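Local coordinates for protein lybatide 2 (Lycium barbarum, PDB 5NGN) that is of unknown function but belongs to the lybatides, small cysteine-rich plant peptides whose helical scaffold is stapled by disulfide bonds, at residues D1-Y6 with L24-I29; S13-G16 with Q21-L24. One frame throughout, in Å; residues are numbered along the deposited sequence.

Interaction 1: residues D1-Y6 with L24-I29; sequences DSCSEY and LCCINI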
loop_
_atom_site.group_PDB
_atom_site.type_symbol
_atom_site.label_atom_id
_atom_site.label_comp_id
_atom_site.label_asym_id
_atom_site.label_seq_id
_atom_site.Cartn_x
_atom_site.Cartn_y
_atom_site.Cartn_z
ATOM N N ASP A 1 -4.505 -5.853 -4.713
ATOM C CA ASP A 1 -3.158 -5.201 -4.577
ATOM C C ASP A 1 -3.328 -3.719 -4.773
ATOM O O ASP A 1 -4.433 -3.206 -4.635
ATOM C CB ASP A 1 -2.148 -5.854 -5.466
ATOM C CG ASP A 1 -2.445 -5.728 -6.948
ATOM O OD1 ASP A 1 -3.497 -5.239 -7.338
ATOM O OD2 ASP A 1 -1.535 -6.155 -7.715
ATOM N N SER A 2 -2.187 -3.010 -4.892
ATOM C CA SER A 2 -2.251 -1.548 -5.019
ATOM C C SER A 2 -2.904 -0.902 -3.820
ATOM O O SER A 2 -3.522 0.135 -3.890
ATOM C CB SER A 2 -2.919 -1.109 -6.325
ATOM O OG SER A 2 -2.323 -1.755 -7.427
ATOM N N CYS A 3 -2.748 -1.569 -2.668
ATOM C CA CYS A 3 -3.246 -1.120 -1.382
ATOM C C CYS A 3 -4.725 -1.357 -1.140
ATOM O O CYS A 3 -5.311 -0.859 -0.160
ATOM C CB CYS A 3 -2.875 0.350 -1.018
ATOM S SG CYS A 3 -1.114 0.649 -1.047
ATOM N N SER A 4 -5.317 -2.257 -1.949
ATOM C CA SER A 4 -6.706 -2.598 -1.782
ATOM C C SER A 4 -7.044 -3.213 -0.402
ATOM O O SER A 4 -8.201 -3.142 0.028
ATOM C CB SER A 4 -7.145 -3.554 -2.905
ATOM O OG SER A 4 -6.385 -4.746 -2.892
ATOM N N GLU A 5 -6.055 -3.855 0.199
ATOM C CA GLU A 5 -6.261 -4.387 1.572
ATOM C C GLU A 5 -6.534 -3.348 2.598
ATOM O O GLU A 5 -7.108 -3.706 3.620
ATOM C CB GLU A 5 -5.058 -5.273 2.011
ATOM C CG GLU A 5 -4.775 -6.398 1.013
ATOM C CD GLU A 5 -3.815 -6.018 -0.100
ATOM O OE1 GLU A 5 -3.635 -4.860 -0.428
ATOM O OE2 GLU A 5 -3.225 -6.992 -0.710
ATOM N N TYR A 6 -6.089 -2.121 2.359
ATOM C CA TYR A 6 -6.023 -1.130 3.408
ATOM C C TYR A 6 -6.659 0.198 3.114
ATOM O O TYR A 6 -6.890 0.986 4.025
ATOM C CB TYR A 6 -4.603 -0.864 3.723
ATOM C CG TYR A 6 -3.756 -2.037 4.027
ATOM C CD1 TYR A 6 -4.085 -2.899 5.102
ATOM C CD2 TYR A 6 -2.655 -2.353 3.278
ATOM C CE1 TYR A 6 -3.283 -3.977 5.396
ATOM C CE2 TYR A 6 -1.860 -3.458 3.546
ATOM C CZ TYR A 6 -2.131 -4.236 4.655
ATOM O OH TYR A 6 -1.341 -5.282 4.949
ATOM N N LEU A 24 3.435 -0.591 5.245
ATOM C CA LEU A 24 3.897 0.809 5.490
ATOM C C LEU A 24 3.611 1.743 4.346
ATOM O O LEU A 24 3.045 2.814 4.517
ATOM C CB LEU A 24 5.377 0.790 5.732
ATOM C CG LEU A 24 5.832 0.272 7.109
ATOM C CD1 LEU A 24 7.272 -0.067 7.033
ATOM C CD2 LEU A 24 5.475 1.224 8.201
ATOM N N CYS A 25 3.962 1.279 3.128
ATOM C CA CYS A 25 3.686 2.091 1.966
ATOM C C CYS A 25 2.224 2.434 1.928
ATOM O O CYS A 25 1.831 3.568 1.695
ATOM C CB CYS A 25 4.138 1.336 0.746
ATOM S SG CYS A 25 4.099 2.226 -0.835
ATOM N N CYS A 26 1.376 1.470 2.096
ATOM C CA CYS A 26 -0.055 1.709 1.964
ATOM C C CYS A 26 -0.613 2.604 3.035
ATOM O O CYS A 26 -1.355 3.519 2.735
ATOM C CB CYS A 26 -0.811 0.396 1.928
ATOM S SG CYS A 26 -0.429 -0.592 0.422
ATOM N N ILE A 27 -0.279 2.330 4.286
ATOM C CA ILE A 27 -0.987 3.093 5.334
ATOM C C ILE A 27 -0.360 4.459 5.630
ATOM O O ILE A 27 -1.069 5.345 6.118
ATOM C CB ILE A 27 -1.212 2.324 6.634
ATOM C CG1 ILE A 27 0.114 2.170 7.391
ATOM C CG2 ILE A 27 -1.897 0.993 6.334
ATOM C CD1 ILE A 27 -0.065 1.485 8.756
ATOM N N ASN A 28 0.905 4.626 5.298
ATOM C CA ASN A 28 1.575 5.949 5.535
ATOM C C ASN A 28 1.748 6.810 4.326
ATOM O O ASN A 28 1.925 8.013 4.435
ATOM C CB ASN A 28 2.934 5.752 6.199
ATOM C CG ASN A 28 2.860 5.066 7.552
ATOM O OD1 ASN A 28 3.801 4.317 7.931
ATOM N ND2 ASN A 28 1.790 5.320 8.260
ATOM N N ILE A 29 1.753 6.213 3.136
ATOM C CA ILE A 29 1.987 6.934 1.908
ATOM C C ILE A 29 0.738 6.919 1.042
ATOM O O ILE A 29 0.300 7.964 0.556
ATOM C CB ILE A 29 3.252 6.452 1.193
ATOM C CG1 ILE A 29 4.484 6.518 2.119
ATOM C CG2 ILE A 29 3.416 7.153 -0.177
ATOM C CD1 ILE A 29 5.696 5.863 1.601
#

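Interaction 2: residues S13-G16 with Q21-L24; sequences SCDG and QYTL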
loop_
_atom_site.group_PDB
_atom_site.type_symbol
_atom_site.label_atom_id
_atom_site.label_comp_id
_atom_site.label_asym_id
_atom_site.label_seq_id
_atom_site.Cartn_x
_atom_site.Cartn_y
_atom_site.Cartn_z
ATOM N N SER A 13 2.333 1.686 -7.033
ATOM C CA SER A 13 3.747 1.845 -6.753
ATOM C C SER A 13 4.204 1.211 -5.480
ATOM O O SER A 13 5.387 0.971 -5.308
ATOM C CB SER A 13 4.144 3.316 -6.765
ATOM O OG SER A 13 3.903 3.888 -8.048
ATOM N N CYS A 14 3.233 0.849 -4.602
ATOM C CA CYS A 14 3.537 0.064 -3.427
ATOM C C CYS A 14 3.705 -1.434 -3.667
ATOM O O CYS A 14 4.181 -2.148 -2.738
ATOM C CB CYS A 14 2.410 0.241 -2.396
ATOM S SG CYS A 14 2.250 1.882 -1.638
ATOM N N ASP A 15 3.336 -1.900 -4.862
ATOM C CA ASP A 15 3.394 -3.308 -5.163
ATOM C C ASP A 15 4.864 -3.795 -5.205
ATOM O O ASP A 15 5.793 -3.005 -5.312
ATOM C CB ASP A 15 2.707 -3.600 -6.493
ATOM C CG ASP A 15 1.202 -3.462 -6.481
ATOM O OD1 ASP A 15 0.562 -3.516 -5.401
ATOM O OD2 ASP A 15 0.592 -3.306 -7.613
ATOM N N GLY A 16 5.048 -5.115 -5.162
ATOM C CA GLY A 16 6.359 -5.658 -5.356
ATOM C C GLY A 16 7.269 -5.579 -4.177
ATOM O O GLY A 16 8.494 -5.638 -4.333
ATOM N N GLN A 21 6.936 -3.720 4.433
ATOM C CA GLN A 21 7.130 -2.555 3.564
ATOM C C GLN A 21 5.905 -2.230 2.742
ATOM O O GLN A 21 5.536 -1.046 2.588
ATOM C CB GLN A 21 8.360 -2.700 2.702
ATOM C CG GLN A 21 9.614 -2.542 3.565
ATOM C CD GLN A 21 10.909 -2.614 2.825
ATOM O OE1 GLN A 21 11.212 -1.703 2.064
ATOM N NE2 GLN A 21 11.737 -3.592 3.149
ATOM N N TYR A 22 5.236 -3.229 2.196
ATOM C CA TYR A 22 3.965 -2.994 1.532
ATOM C C TYR A 22 2.952 -2.309 2.435
ATOM O O TYR A 22 2.324 -1.310 2.064
ATOM C CB TYR A 22 3.396 -4.326 0.989
ATOM C CG TYR A 22 2.056 -4.201 0.288
ATOM C CD1 TYR A 22 1.970 -3.648 -0.968
ATOM C CD2 TYR A 22 0.884 -4.643 0.878
ATOM C CE1 TYR A 22 0.785 -3.593 -1.638
ATOM C CE2 TYR A 22 -0.324 -4.613 0.209
ATOM C CZ TYR A 22 -0.361 -4.072 -1.073
ATOM O OH TYR A 22 -1.572 -4.010 -1.745
ATOM N N THR A 23 2.765 -2.860 3.646
ATOM C CA THR A 23 1.795 -2.284 4.563
ATOM C C THR A 23 2.148 -0.807 4.927
ATOM O O THR A 23 1.265 0.066 4.919
ATOM C CB THR A 23 1.690 -3.182 5.821
ATOM O OG1 THR A 23 1.422 -4.533 5.423
ATOM C CG2 THR A 23 0.638 -2.649 6.744
ATOM N N LEU A 24 3.435 -0.591 5.245
ATOM C CA LEU A 24 3.897 0.809 5.490
ATOM C C LEU A 24 3.611 1.743 4.346
ATOM O O LEU A 24 3.045 2.814 4.517
ATOM C CB LEU A 24 5.377 0.790 5.732
ATOM C CG LEU A 24 5.832 0.272 7.109
ATOM C CD1 LEU A 24 7.272 -0.067 7.033
ATOM C CD2 LEU A 24 5.475 1.224 8.201
#

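Interaction 1: residues D1-Y6 with L24-I29
C3 and C26 are joined covalently, SG to SG at 2.0 Å. Both residues are buried. The torsion about the S-S bond is -80°, so the bridge is close to a right-angle twist. Each sulfur swings to the side of its own backbone N, which brings the two together. C3 CA and C26 CA end 5.4 Å apart, the nearest CA pair of the two segments.

Apolar contacts lie beside the bridge. The ring of Y6 meets C26 obliquely, with Y6 CD2 3.6 Å from C26 CB. The sulfur of C26 sits at the ring edge, 5.3 Å from SG to the Y6 centroid and 84° off the ring normal. I27 adds a looser touch, with CG2 4.2 Å from Y6 CB. Within 1-6, E5 CB rests over the centre of one face of the Y6 ring. Y6 OH is held by T23 of the same helix.

The turn of 1-6 is also held by bonds of its own. D1 N donates to S4 OG at 2.8 Å, and S4 N to D1 O closes a type I' turn with S2 and C3 at its corners. In 24-29, I29 N bonds to C25 O, part of a wider pi-type turn. The arrangement is a cystine staple between the N-terminal loop and a helix with a pi-type turn, the scaffold that marks the lybatides.

Interaction 2: residues S13-G16 with Q21-L24
Y22 reaches out from the helix and presents the CD1-CE1 edge of its ring to C14 and D15. The tight part is at the backbone. C14 O lies near the ring plane, 3.2 Å from Y22 CD1. The carbonyl oxygen thus faces the aromatic edge, where the C-H groups are weakly positive. C14 CB is less close, 4.2 Å from the same CD1. With CG anti to the backbone N (chi1 179°), the Y22 ring stands off the helix and reaches across the 13-16 backbone. The C14 side chain is buried, and its SG is bonded to C25 one turn further along the helix.

The looser part is at D15, which is partly exposed. Its CA-CB bond leaves the helix, but the carboxylate turns back, bringing OD1 to 3.8 Å from Y22 CE1. The two side chains run side by side in the same direction, with carboxylate and ring planes 23° apart. Each polar end has a partner in the N-terminal loop: D15 OD1 takes the N-H of S2, while Y22 OH bonds to E5 OE1 and C3 N. A bound glycerol, probably from the crystallisation liquor, lies about 4 Å from the D15 side chain.

The contact joins the end of a short 3-10 segment, and the turn after it, to the first half of helix 19-30. This is the one long helix of a chain without strands, and the N-terminal loop adjoins the far end of the Y22 ring.

Both interactions use helix 19-30, their segments meeting at L24, which takes no part in either contact. Their centres are 6 Å apart. Interaction 1 pairs the helix with the N-terminal loop through a covalent bridge near the centre of the chain, with exposed side chains at its border. Interaction 2 lies further out, 5 Å from that centre, and relies on non-covalent contact at an aromatic edge. A second disulfide ties the two directly, running from 24-29 to 13-16. Disulfides thus fasten both loops to one helix. Y22 takes polar bonds from the N-terminal loop, and the backbone of S2 joins D15 of the other loop.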